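Local coordinates for homoserine O-acetyltransferase (Bacillus anthracis str. 'Ames Ancestor', PDB 3I1I), which probably transfers an acetyl group from acetyl-CoA to the hydroxyl of homoserine, a step toward methionine, using an alpha/beta-hydrolase fold, at residues 44-49 and 146-151; 131-136 and 162-167; 174-179 and 363-368. All blocks are in the same frame, centred on the assembly; numbering follows the deposited sequence. Where two conformers were deposited one is given.

Contact 1 (44-49 and 146-151)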
loop_
_atom_site.group_PDB
_atom_site.type_symbol
_atom_site.label_atom_id
_atom_site.label_comp_id
_atom_site.label_asym_id
_atom_site.label_seq_id
_atom_site.Cartn_x
_atom_site.Cartn_y
_atom_site.Cartn_z
ATOM N N VAL A 44 -25.569 14.985 29.358
ATOM C CA VAL A 44 -24.982 13.837 28.660
ATOM C C VAL A 44 -24.081 14.236 27.482
ATOM O O VAL A 44 -24.483 15.012 26.606
ATOM C CB VAL A 44 -26.073 12.873 28.122
ATOM C CG1 VAL A 44 -25.428 11.616 27.487
ATOM C CG2 VAL A 44 -27.065 12.503 29.253
ATOM N N ILE A 45 -22.869 13.681 27.473
ATOM C CA ILE A 45 -21.922 13.834 26.371
ATOM C C ILE A 45 -21.616 12.459 25.815
ATOM O O ILE A 45 -21.191 11.577 26.552
ATOM C CB ILE A 45 -20.613 14.488 26.848
ATOM C CG1 ILE A 45 -20.910 15.881 27.431
ATOM C CG2 ILE A 45 -19.639 14.568 25.707
ATOM C CD1 ILE A 45 -19.671 16.733 27.900
ATOM N N LEU A 46 -21.852 12.261 24.532
ATOM C CA LEU A 46 -21.529 11.004 23.879
ATOM C C LEU A 46 -20.199 11.168 23.167
ATOM O O LEU A 46 -20.038 12.124 22.433
ATOM C CB LEU A 46 -22.633 10.631 22.874
ATOM C CG LEU A 46 -22.397 9.370 22.034
ATOM C CD1 LEU A 46 -22.213 8.111 22.908
ATOM C CD2 LEU A 46 -23.503 9.208 20.996
ATOM N N ILE A 47 -19.250 10.270 23.445
ATOM C CA ILE A 47 -17.918 10.212 22.831
ATOM C C ILE A 47 -17.911 9.028 21.866
ATOM O O ILE A 47 -18.357 7.931 22.200
ATOM C CB ILE A 47 -16.811 9.893 23.881
ATOM C CG1 ILE A 47 -16.795 10.904 25.030
ATOM C CG2 ILE A 47 -15.408 9.864 23.244
ATOM C CD1 ILE A 47 -16.520 12.299 24.646
ATOM N N CYS A 48 -17.383 9.234 20.671
ATOM C CA CYS A 48 -17.315 8.183 19.669
ATOM C C CYS A 48 -15.857 7.854 19.404
ATOM O O CYS A 48 -15.028 8.767 19.292
ATOM C CB CYS A 48 -17.936 8.686 18.400
ATOM S SG CYS A 48 -19.613 9.281 18.640
ATOM N N HIS A 49 -15.554 6.567 19.260
ATOM C CA HIS A 49 -14.171 6.128 19.134
ATOM C C HIS A 49 -13.628 6.041 17.699
ATOM O O HIS A 49 -14.388 5.984 16.739
ATOM C CB HIS A 49 -13.937 4.855 19.959
ATOM C CG HIS A 49 -14.306 3.574 19.283
ATOM N ND1 HIS A 49 -13.608 3.065 18.208
ATOM C CD2 HIS A 49 -15.212 2.626 19.621
ATOM C CE1 HIS A 49 -14.110 1.887 17.877
ATOM N NE2 HIS A 49 -15.074 1.588 18.733
ATOM N N ALA A 146 -33.209 12.390 26.123
ATOM C CA ALA A 146 -33.874 12.980 24.959
ATOM C C ALA A 146 -32.881 13.801 24.134
ATOM O O ALA A 146 -33.036 13.972 22.941
ATOM C CB ALA A 146 -35.110 13.879 25.385
ATOM N N ARG A 147 -31.864 14.309 24.796
ATOM C CA ARG A 147 -30.989 15.289 24.210
ATOM C C ARG A 147 -29.567 15.073 24.681
ATOM O O ARG A 147 -29.357 14.668 25.838
ATOM C CB ARG A 147 -31.431 16.632 24.706
ATOM C CG ARG A 147 -32.298 17.367 23.772
ATOM C CD ARG A 147 -32.650 18.706 24.387
ATOM N NE ARG A 147 -32.359 19.782 23.467
ATOM C CZ ARG A 147 -32.508 21.074 23.748
ATOM N NH1 ARG A 147 -32.965 21.457 24.946
ATOM N NH2 ARG A 147 -32.218 21.992 22.811
ATOM N N LEU A 148 -28.603 15.336 23.806
ATOM C CA LEU A 148 -27.206 15.281 24.173
ATOM C C LEU A 148 -26.693 16.700 24.373
ATOM O O LEU A 148 -26.931 17.561 23.560
ATOM C CB LEU A 148 -26.411 14.567 23.088
ATOM C CG LEU A 148 -26.803 13.112 22.813
ATOM C CD1 LEU A 148 -25.987 12.499 21.679
ATOM C CD2 LEU A 148 -26.721 12.263 24.089
ATOM N N HIS A 149 -25.983 16.941 25.454
ATOM C CA HIS A 149 -25.316 18.234 25.668
ATOM C C HIS A 149 -24.238 18.399 24.597
ATOM O O HIS A 149 -24.010 19.495 24.112
ATOM C CB HIS A 149 -24.673 18.269 27.070
ATOM C CG HIS A 149 -24.096 19.597 27.453
ATOM N ND1 HIS A 149 -24.870 20.645 27.920
ATOM C CD2 HIS A 149 -22.819 20.044 27.456
ATOM C CE1 HIS A 149 -24.094 21.687 28.165
ATOM N NE2 HIS A 149 -22.845 21.349 27.894
ATOM N N ALA A 150 -23.591 17.290 24.228
ATOM C CA ALA A 150 -22.582 17.265 23.136
ATOM C C ALA A 150 -22.379 15.855 22.638
ATOM O O ALA A 150 -22.562 14.886 23.399
ATOM C CB ALA A 150 -21.186 17.851 23.584
ATOM N N VAL A 151 -22.016 15.766 21.362
ATOM C CA VAL A 151 -21.508 14.556 20.777
ATOM C C VAL A 151 -20.142 14.900 20.138
ATOM O O VAL A 151 -19.950 15.940 19.553
ATOM C CB VAL A 151 -22.467 13.966 19.729
ATOM C CG1 VAL A 151 -22.580 14.893 18.504
ATOM C CG2 VAL A 151 -22.002 12.570 19.318
#
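Val44 opens the contact with both its backbone and its side chain. Its O accepts a hydrogen bond from His149 N at 2.7 Å, with a narrow angle at the hydrogen (133°). Ala150 N adds a weak bond to the same oxygen. The CG1 branch of Val44 lies 3.7 Å from Leu148 CD2, and the two side chains cross obliquely. Ile45 pairs in parallel with Ala150; its CA approaches Ala150 O at 3.2 Å as a CA-H...O contact. Its CG2 meets the Ala150 methyl on the sheet face that carries both side chains. Leu46 N binds Ala150 O at 2.9 Å. On the other face the Leu46 and Val151 side chains lie side by side and point the same way, with Leu46 CD2 4.0 Å from Val151 CG2. Leu148 CD1 reaches Leu46 CB. Trp164 of helix 156-167 covers Leu46 and Leu148. Cys48 closes the row with SG 4.1 Å from Val151 CG2. That branch lies anti to the backbone N of Val151, which places it beside Leu46 and Cys48. Ala150 O thus takes both an N-H and a CA-H from the neighbouring strand. Backbone bonds therefore join the strands, and the side-chain contacts beside them are mostly apolar.

Contact 2 (131-136 and 162-167). With GOL (glycerol), chain E.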
loop_
_atom_site.group_PDB
_atom_site.type_symbol
_atom_site.label_atom_id
_atom_site.label_comp_id
_atom_site.label_asym_id
_atom_site.label_seq_id
_atom_site.Cartn_x
_atom_site.Cartn_y
_atom_site.Cartn_z
ATOM N N ASP A 131 -24.841 3.993 10.408
ATOM C CA ASP A 131 -25.345 2.798 11.119
ATOM C C ASP A 131 -24.953 2.819 12.584
ATOM O O ASP A 131 -25.788 2.538 13.442
ATOM C CB ASP A 131 -24.857 1.519 10.487
ATOM C CG ASP A 131 -25.524 1.246 9.153
ATOM O OD1 ASP A 131 -26.766 1.254 9.137
ATOM O OD2 ASP A 131 -24.827 1.037 8.127
ATOM N N VAL A 132 -23.715 3.237 12.875
ATOM C CA VAL A 132 -23.256 3.317 14.243
ATOM C C VAL A 132 -24.047 4.390 15.054
ATOM O O VAL A 132 -24.448 4.148 16.202
ATOM C CB VAL A 132 -21.721 3.514 14.336
ATOM C CG1 VAL A 132 -21.300 3.832 15.771
ATOM C CG2 VAL A 132 -20.961 2.252 13.764
ATOM N N ALA A 133 -24.284 5.538 14.438
ATOM C CA ALA A 133 -25.053 6.606 15.034
ATOM C C ALA A 133 -26.512 6.123 15.299
ATOM O O ALA A 133 -27.079 6.413 16.349
ATOM C CB ALA A 133 -25.021 7.847 14.111
ATOM N N ARG A 134 -27.105 5.365 14.379
ATOM C CA ARG A 134 -28.472 4.875 14.604
ATOM C C ARG A 134 -28.534 3.897 15.786
ATOM O O ARG A 134 -29.453 3.968 16.595
ATOM C CB ARG A 134 -29.064 4.226 13.360
ATOM C CG ARG A 134 -29.060 5.148 12.109
ATOM C CD ARG A 134 -30.449 5.280 11.583
ATOM N NE ARG A 134 -30.579 6.025 10.319
ATOM C CZ ARG A 134 -30.962 7.305 10.213
ATOM N NH1 ARG A 134 -31.228 8.065 11.294
ATOM N NH2 ARG A 134 -31.066 7.832 9.001
HETATM N N MSE A 135 -27.534 3.027 15.912
HETATM C CA MSE A 135 -27.495 2.136 17.035
HETATM C C MSE A 135 -27.303 2.891 18.342
HETATM O O MSE A 135 -28.048 2.665 19.272
HETATM C CB MSE A 135 -26.418 1.100 16.863
HETATM C CG MSE A 135 -26.829 0.034 15.879
HETATM SE SE MSE A 135 -25.279 -1.042 15.420
HETATM C CE MSE A 135 -24.772 -1.604 17.242
ATOM N N GLN A 136 -26.334 3.797 18.402
ATOM C CA GLN A 136 -26.110 4.600 19.587
ATOM C C GLN A 136 -27.384 5.342 20.051
ATOM O O GLN A 136 -27.679 5.425 21.241
ATOM C CB GLN A 136 -25.038 5.630 19.297
ATOM C CG GLN A 136 -23.616 5.073 19.217
ATOM C CD GLN A 136 -22.638 6.167 18.822
ATOM O OE1 GLN A 136 -22.977 7.074 18.048
ATOM N NE2 GLN A 136 -21.448 6.122 19.388
ATOM N N GLN A 162 -20.559 13.535 13.349
ATOM C CA GLN A 162 -21.122 14.391 12.332
ATOM C C GLN A 162 -22.440 13.804 11.849
ATOM O O GLN A 162 -23.360 14.538 11.555
ATOM C CB GLN A 162 -20.160 14.592 11.167
ATOM C CG GLN A 162 -19.061 15.582 11.446
ATOM C CD GLN A 162 -17.971 15.522 10.376
ATOM O OE1 GLN A 162 -17.943 16.349 9.481
ATOM N NE2 GLN A 162 -17.093 14.518 10.461
ATOM N N GLN A 163 -22.519 12.487 11.778
ATOM C CA GLN A 163 -23.758 11.823 11.366
ATOM C C GLN A 163 -24.888 12.083 12.385
ATOM O O GLN A 163 -26.021 12.366 12.009
ATOM C CB GLN A 163 -23.506 10.335 11.145
ATOM C CG GLN A 163 -22.650 10.021 9.913
ATOM C CD GLN A 163 -23.405 10.254 8.606
ATOM O OE1 GLN A 163 -24.422 10.956 8.574
ATOM N NE2 GLN A 163 -22.914 9.656 7.517
ATOM N N TRP A 164 -24.556 12.106 13.662
ATOM C CA TRP A 164 -25.497 12.567 14.692
ATOM C C TRP A 164 -26.030 13.988 14.455
ATOM O O TRP A 164 -27.238 14.238 14.513
ATOM C CB TRP A 164 -24.824 12.574 16.070
ATOM C CG TRP A 164 -24.982 11.336 16.817
ATOM C CD1 TRP A 164 -24.147 10.291 16.807
ATOM C CD2 TRP A 164 -26.040 11.009 17.729
ATOM N NE1 TRP A 164 -24.599 9.329 17.654
ATOM C CE2 TRP A 164 -25.774 9.740 18.221
ATOM C CE3 TRP A 164 -27.187 11.666 18.154
ATOM C CZ2 TRP A 164 -26.597 9.109 19.140
ATOM C CZ3 TRP A 164 -28.007 11.036 19.077
ATOM C CH2 TRP A 164 -27.723 9.774 19.539
ATOM N N ALA A 165 -25.109 14.918 14.220
ATOM C CA ALA A 165 -25.481 16.310 14.010
ATOM C C ALA A 165 -26.395 16.481 12.771
ATOM O O ALA A 165 -27.369 17.249 12.791
ATOM C CB ALA A 165 -24.239 17.181 13.895
ATOM N N VAL A 166 -26.097 15.750 11.715
ATOM C CA VAL A 166 -26.916 15.803 10.503
ATOM C C VAL A 166 -28.280 15.109 10.726
ATOM O O VAL A 166 -29.314 15.686 10.462
ATOM C CB VAL A 166 -26.171 15.171 9.292
ATOM C CG1 VAL A 166 -27.105 14.960 8.118
ATOM C CG2 VAL A 166 -24.990 16.054 8.908
ATOM N N HIS A 167 -28.273 13.890 11.251
ATOM C CA HIS A 167 -29.482 13.092 11.251
ATOM C C HIS A 167 -30.326 13.129 12.497
ATOM O O HIS A 167 -31.449 12.689 12.440
ATOM C CB HIS A 167 -29.154 11.671 10.856
ATOM C CG HIS A 167 -28.726 11.553 9.436
ATOM N ND1 HIS A 167 -29.614 11.297 8.406
ATOM C CD2 HIS A 167 -27.513 11.731 8.853
ATOM C CE1 HIS A 167 -28.954 11.274 7.256
ATOM N NE2 HIS A 167 -27.681 11.546 7.495
HETATM C C1 GOL E . -33.332 10.026 7.409
HETATM O O1 GOL E . -33.758 10.631 6.222
HETATM C C2 GOL E . -33.392 11.164 8.400
HETATM O O2 GOL E . -34.699 11.236 8.919
HETATM C C3 GOL E . -32.383 11.078 9.526
HETATM O O3 GOL E . -32.959 10.526 10.688
#
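Gln163 meets Ala133 through CB alone: the two CB atoms lie 4.2 Å apart. The rest of the Gln163 chain bends at chi2 and leads away from residues 131-136. Trp164 makes the main contact. Its NE1 donates to Gln136 OE1 at 2.8 Å, nearly straight at the hydrogen (167°). The oxygen lies in the indole plane, at the ring edge. The indole is not coplanar with the amide: the planes are 51° apart, and NE1 is tilted from the carbonyl plane. Gln136 reaches it with a chain extended beyond CG. The other end of that amide, NE2, binds Thr91, so two polar partners hold its rotation. Ala133 CB packs obliquely on Trp164 CD1 at 3.7 Å, and Gln136 CB sits at the indole edge, 3.8 Å from CZ2. At His167, ND1 comes within 3.8 Å of Arg134 NH2, but no hydrogen bond joins them. A glycerol, probably from the crystallisation liquor, links the two residues instead. Its O3 accepts from Arg134 NH1 at 3.1 Å and donates to the backbone O of His167 at 3.2 Å. Arg134 has its stronger partner elsewhere, a salt bridge from NE to Glu20. The two helices cross at -71°, with axes 9.2 Å apart. They flank strand 150-154 in the chain and pack on one side of the central sheet, as in an alpha/beta-hydrolase fold, where the second helix follows what is probably the nucleophile elbow.

Contact 3 (174-179 and 363-368)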
loop_
_atom_site.group_PDB
_atom_site.type_symbol
_atom_site.label_atom_id
_atom_site.label_comp_id
_atom_site.label_asym_id
_atom_site.label_seq_id
_atom_site.Cartn_x
_atom_site.Cartn_y
_atom_site.Cartn_z
ATOM N N ARG A 174 -24.555 20.346 20.712
ATOM C CA ARG A 174 -23.197 20.702 20.377
ATOM C C ARG A 174 -22.527 19.538 19.728
ATOM O O ARG A 174 -22.664 18.414 20.179
ATOM C CB ARG A 174 -22.429 21.042 21.626
ATOM C CG ARG A 174 -22.966 22.220 22.377
ATOM C CD ARG A 174 -22.202 22.458 23.689
ATOM N NE ARG A 174 -22.891 23.428 24.515
ATOM C CZ ARG A 174 -24.036 23.195 25.162
ATOM N NH1 ARG A 174 -24.639 22.004 25.127
ATOM N NH2 ARG A 174 -24.597 24.176 25.860
HETATM N N MSE A 175 -21.760 19.800 18.682
HETATM C CA MSE A 175 -20.954 18.741 18.070
HETATM C C MSE A 175 -19.496 19.190 17.980
HETATM O O MSE A 175 -19.225 20.292 17.554
HETATM C CB MSE A 175 -21.501 18.396 16.707
HETATM C CG MSE A 175 -20.846 17.172 16.095
HETATM SE SE MSE A 175 -19.354 17.677 14.943
HETATM C CE MSE A 175 -20.431 18.367 13.479
ATOM N N ILE A 176 -18.562 18.355 18.413
ATOM C CA ILE A 176 -17.143 18.699 18.324
ATOM C C ILE A 176 -16.495 17.594 17.513
ATOM O O ILE A 176 -16.521 16.432 17.898
ATOM C CB ILE A 176 -16.445 18.762 19.695
ATOM C CG1 ILE A 176 -17.150 19.756 20.634
ATOM C CG2 ILE A 176 -14.966 19.135 19.515
ATOM C CD1 ILE A 176 -16.445 19.970 21.994
ATOM N N GLY A 177 -15.928 17.963 16.384
ATOM C CA GLY A 177 -15.349 17.014 15.483
ATOM C C GLY A 177 -13.849 17.262 15.432
ATOM O O GLY A 177 -13.386 18.291 14.870
ATOM N N VAL A 178 -13.094 16.333 16.013
ATOM C CA VAL A 178 -11.638 16.448 16.092
ATOM C C VAL A 178 -10.939 15.627 14.999
ATOM O O VAL A 178 -11.312 14.475 14.724
ATOM C CB VAL A 178 -11.142 16.009 17.488
ATOM C CG1 VAL A 178 -9.611 16.296 17.630
ATOM C CG2 VAL A 178 -11.936 16.723 18.572
ATOM N N ILE A 179 -9.943 16.228 14.356
ATOM C CA ILE A 179 -9.169 15.576 13.241
ATOM C C ILE A 179 -10.032 14.720 12.318
ATOM O O ILE A 179 -9.779 13.554 12.128
ATOM C CB ILE A 179 -7.930 14.791 13.768
ATOM C CG1 ILE A 179 -8.322 13.732 14.836
ATOM C CG2 ILE A 179 -6.926 15.775 14.366
ATOM C CD1 ILE A 179 -7.322 12.611 14.969
ATOM N N LYS A 363 -8.565 23.480 26.478
ATOM C CA LYS A 363 -9.155 24.714 26.973
ATOM C C LYS A 363 -10.315 25.184 26.069
ATOM O O LYS A 363 -11.323 25.695 26.551
ATOM C CB LYS A 363 -8.094 25.787 27.095
ATOM C CG LYS A 363 -8.618 27.070 27.684
ATOM C CD LYS A 363 -7.493 28.144 27.809
ATOM C CE LYS A 363 -8.055 29.516 28.302
ATOM N NZ LYS A 363 -7.325 30.700 27.693
ATOM N N LYS A 364 -10.170 24.984 24.760
ATOM C CA LYS A 364 -11.220 25.297 23.817
ATOM C C LYS A 364 -12.431 24.384 24.002
ATOM O O LYS A 364 -13.571 24.862 23.931
ATOM C CB LYS A 364 -10.711 25.178 22.388
ATOM C CG LYS A 364 -11.685 25.688 21.333
ATOM C CD LYS A 364 -12.098 27.120 21.603
ATOM C CE LYS A 364 -12.464 27.866 20.365
ATOM N NZ LYS A 364 -13.300 29.093 20.699
ATOM N N VAL A 365 -12.200 23.087 24.222
ATOM C CA VAL A 365 -13.286 22.163 24.389
ATOM C C VAL A 365 -14.147 22.615 25.584
ATOM O O VAL A 365 -15.383 22.755 25.504
ATOM C CB VAL A 365 -12.762 20.726 24.567
ATOM C CG1 VAL A 365 -13.783 19.818 25.239
ATOM C CG2 VAL A 365 -12.316 20.154 23.168
ATOM N N TYR A 366 -13.463 22.869 26.686
ATOM C CA TYR A 366 -14.098 23.310 27.910
ATOM C C TYR A 366 -14.983 24.530 27.668
ATOM O O TYR A 366 -16.117 24.538 28.046
ATOM C CB TYR A 366 -13.012 23.642 28.940
ATOM C CG TYR A 366 -13.565 24.211 30.189
ATOM C CD1 TYR A 366 -14.182 23.391 31.136
ATOM C CD2 TYR A 366 -13.545 25.585 30.405
ATOM C CE1 TYR A 366 -14.747 23.938 32.291
ATOM C CE2 TYR A 366 -14.089 26.132 31.563
ATOM C CZ TYR A 366 -14.674 25.301 32.495
ATOM O OH TYR A 366 -15.204 25.867 33.612
ATOM N N GLU A 367 -14.443 25.556 27.035
ATOM C CA GLU A 367 -15.187 26.787 26.714
ATOM C C GLU A 367 -16.419 26.471 25.860
ATOM O O GLU A 367 -17.498 27.011 26.071
ATOM C CB GLU A 367 -14.247 27.778 25.997
ATOM C CG GLU A 367 -14.856 29.021 25.304
ATOM C CD GLU A 367 -13.772 29.852 24.527
ATOM O OE1 GLU A 367 -14.003 30.276 23.372
ATOM O OE2 GLU A 367 -12.663 30.058 25.074
ATOM N N PHE A 368 -16.258 25.585 24.889
ATOM C CA PHE A 368 -17.329 25.256 23.973
ATOM C C PHE A 368 -18.458 24.473 24.652
ATOM O O PHE A 368 -19.639 24.727 24.404
ATOM C CB PHE A 368 -16.768 24.466 22.801
ATOM C CG PHE A 368 -17.699 24.352 21.668
ATOM C CD1 PHE A 368 -17.913 25.422 20.837
ATOM C CD2 PHE A 368 -18.364 23.179 21.416
ATOM C CE1 PHE A 368 -18.791 25.327 19.750
ATOM C CE2 PHE A 368 -19.244 23.087 20.337
ATOM C CZ PHE A 368 -19.448 24.159 19.514
#
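Ile176 and Phe368 form the apolar centre of this contact. Ile176 CG1 lies 3.7 Å from Phe368 CD2, and its CD1 is 3.8 Å from the same ring atom. The two side chains slide past each other in opposite directions, and the isoleucine approaches the ring obliquely. Phe368 gets there because CG stands anti to its backbone N (chi1 -167°), which carries the ring from the helix toward the strand. Ile176 CD1 also touches Val365 CG1 at 4.2 Å, one helical turn earlier. It therefore reaches both Val365 and Phe368 from a single position on the strand. Arg174 adds aliphatic packing with CB, 4.0 Å from Phe368 CE2.

The polar approaches are looser. Phe368 CE2 lies 3.9 Å from Met175 O. Phe368 O sits near the guanidinium plane of Arg174, at its edge, with Arg174 CD and NE each 3.5 Å away, yet no hydrogen bond crosses between the segments. The arginine is fixed by other partners: NH1 binds His149 O and NH2 binds Arg371 O. On the helix itself, Lys364 NZ forms a salt bridge with Glu341.

The helix axis runs nearly antiparallel to the strand, at 166° and 10.5 Å. Strand 174-178 lies between strands 150-154 and 309-313. Phe368 also rests on Asn309 and Leu311 of the latter. Met175 points away from helix 362-370 and packs against helix 156-167, so the strand has a helix over each face.

Overall arrangement
From the N terminus, strand 44-48 comes first, and contact 1 closes a long loop by setting it beside strand 150-154. Helix 129-142 lies within that loop, and contact 2 closes a shorter one, of 25 residues, by pairing it with helix 156-167 beyond strand 150-154; contacts 1 and 2 therefore cross along the chain. They also touch in space, where Cys48 SG lies beside Gln136 NE2. Contact 3 follows in series and closes the longest loop, joining strand 174-178 to the C-terminal helix 362-370. It shares the sheet with contact 1 through neighbouring strands, probably bonded from Val151 N to Arg174 O. Met175 packs against Gln162 and Ala165, linking contacts 2 and 3.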